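Long-range contact in arabinose metabolism transcriptional repressor (Bacillus subtilis, PDB 5D4S), which binds operator DNA as a winged helix-turn-helix repressor of the GntR family and so probably shuts down arabinose-utilisation genes: residues Gln27-Ile32 with Ile68-Ser73. Numbering follows the deposited sequence.
Sequences QVKEEI and IGDLVS
Helix 24-35, carrying K29 and I32, crosses helix 61-74, carrying D70 and L71; the closest backbone approach of the two segments is K29 CA to I68 CA, 6.9 Å. The axes of the segments 27-32 and 68-73 come within 9.7 Å and cross at -53°. K29 and D70 supply the polar part. The lysine runs extended until chi3 (63°) bends it, carrying CE over the aspartate CB at 3.4 Å and K29 NZ onto D70 OD2 at 2.7 Å. This salt bridge uses the anti side of the carboxylate, with the nitrogen 15° out of its plane; the two side chains cross nearly perpendicularly. The other carboxylate oxygen, D70 OD1, has a long, weak ion pair with K66. An alanine in place of K29 would probably leave D70 OD2 without its charged mate and remove the lysine methylenes from beside L71, whose CG lies 4.2 Å from K29 CG. Beneath the ion pair the contact is apolar: L71 CD1 meets I32 CG2 at 3.7 Å, and I32 CD1 reaches I68 CG1 at 4.3 Å. I68 also touches L53 of helix 50-57, and L71 touches L77 of strand 77-80, tying the pair to the rest of the core. Such packing of helix 24-35 across helix 61-74, the recognition helix in this family, is characteristic of the winged helix-turn-helix domain of GntR regulators.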
# COMPACT_ATOMS: atom_id res chain seq x y z
N GLN B 27 -5.86 -7.51 -8.28
CA GLN B 27 -6.27 -8.90 -8.47
C GLN B 27 -5.71 -9.77 -7.34
O GLN B 27 -6.40 -10.66 -6.83
CB GLN B 27 -5.80 -9.42 -9.82
CG GLN B 27 -6.39 -8.64 -10.98
CD GLN B 27 -5.89 -9.12 -12.33
OE1 GLN B 27 -5.88 -10.32 -12.61
NE2 GLN B 27 -5.48 -8.18 -13.17
N VAL B 28 -4.47 -9.51 -6.95
CA VAL B 28 -3.86 -10.29 -5.86
C VAL B 28 -4.63 -10.01 -4.57
O VAL B 28 -4.95 -10.95 -3.84
CB VAL B 28 -2.39 -9.96 -5.70
CG1 VAL B 28 -1.85 -10.60 -4.43
CG2 VAL B 28 -1.62 -10.48 -6.90
N LYS B 29 -4.95 -8.74 -4.31
CA LYS B 29 -5.80 -8.38 -3.18
C LYS B 29 -7.13 -9.14 -3.18
O LYS B 29 -7.57 -9.63 -2.14
CB LYS B 29 -6.10 -6.87 -3.18
CG LYS B 29 -4.99 -6.02 -2.64
CD LYS B 29 -5.20 -4.52 -2.87
CE LYS B 29 -6.42 -4.00 -2.13
NZ LYS B 29 -6.58 -2.52 -2.35
N GLU B 30 -7.78 -9.20 -4.34
CA GLU B 30 -9.05 -9.89 -4.46
C GLU B 30 -8.92 -11.38 -4.15
O GLU B 30 -9.76 -11.95 -3.45
CB GLU B 30 -9.65 -9.71 -5.86
CG GLU B 30 -10.69 -8.61 -5.92
CD GLU B 30 -11.40 -8.54 -7.27
OE1 GLU B 30 -11.26 -9.49 -8.07
OE2 GLU B 30 -12.09 -7.53 -7.51
N GLU B 31 -7.86 -12.01 -4.66
CA GLU B 31 -7.68 -13.45 -4.42
C GLU B 31 -7.39 -13.70 -2.93
O GLU B 31 -8.06 -14.50 -2.28
CB GLU B 31 -6.56 -14.00 -5.30
CG GLU B 31 -6.29 -15.49 -5.13
CD GLU B 31 -7.28 -16.36 -5.88
OE1 GLU B 31 -8.12 -15.80 -6.62
OE2 GLU B 31 -7.22 -17.60 -5.73
N ILE B 32 -6.42 -12.98 -2.38
CA ILE B 32 -6.08 -13.17 -0.98
C ILE B 32 -7.30 -12.92 -0.10
O ILE B 32 -7.58 -13.69 0.82
CB ILE B 32 -4.92 -12.26 -0.56
CG1 ILE B 32 -3.64 -12.71 -1.28
CG2 ILE B 32 -4.68 -12.37 0.95
CD1 ILE B 32 -2.38 -11.86 -0.93
N ILE B 68 -0.68 -6.74 -0.02
CA ILE B 68 -0.74 -7.07 1.39
C ILE B 68 -0.84 -5.81 2.22
O ILE B 68 -1.60 -5.75 3.18
CB ILE B 68 0.46 -7.92 1.81
CG1 ILE B 68 0.28 -9.35 1.27
CG2 ILE B 68 0.63 -7.92 3.33
CD1 ILE B 68 1.49 -10.24 1.46
N GLY B 69 -0.10 -4.78 1.83
CA GLY B 69 -0.12 -3.51 2.55
C GLY B 69 -1.51 -2.91 2.56
O GLY B 69 -1.96 -2.41 3.59
N ASP B 70 -2.19 -2.95 1.42
CA ASP B 70 -3.56 -2.45 1.40
C ASP B 70 -4.44 -3.27 2.34
O ASP B 70 -5.27 -2.72 3.07
CB ASP B 70 -4.16 -2.50 -0.01
CG ASP B 70 -3.61 -1.44 -0.94
OD1 ASP B 70 -2.66 -0.71 -0.55
OD2 ASP B 70 -4.14 -1.34 -2.07
N LEU B 71 -4.28 -4.60 2.30
CA LEU B 71 -5.14 -5.45 3.13
C LEU B 71 -4.89 -5.28 4.64
O LEU B 71 -5.82 -5.36 5.44
CB LEU B 71 -4.99 -6.92 2.71
CG LEU B 71 -5.54 -7.27 1.33
CD1 LEU B 71 -5.23 -8.72 0.95
CD2 LEU B 71 -7.05 -7.02 1.26
N VAL B 72 -3.63 -5.04 5.02
CA VAL B 72 -3.29 -4.73 6.41
C VAL B 72 -3.96 -3.41 6.78
O VAL B 72 -4.60 -3.29 7.83
CB VAL B 72 -1.76 -4.64 6.62
CG1 VAL B 72 -1.40 -4.05 7.99
CG2 VAL B 72 -1.15 -6.02 6.44
N SER B 73 -3.82 -2.43 5.89
CA SER B 73 -4.48 -1.15 6.06
C SER B 73 -6.00 -1.30 6.24
O SER B 73 -6.62 -0.50 6.94
CB SER B 73 -4.18 -0.25 4.87
OG SER B 73 -5.00 0.90 4.88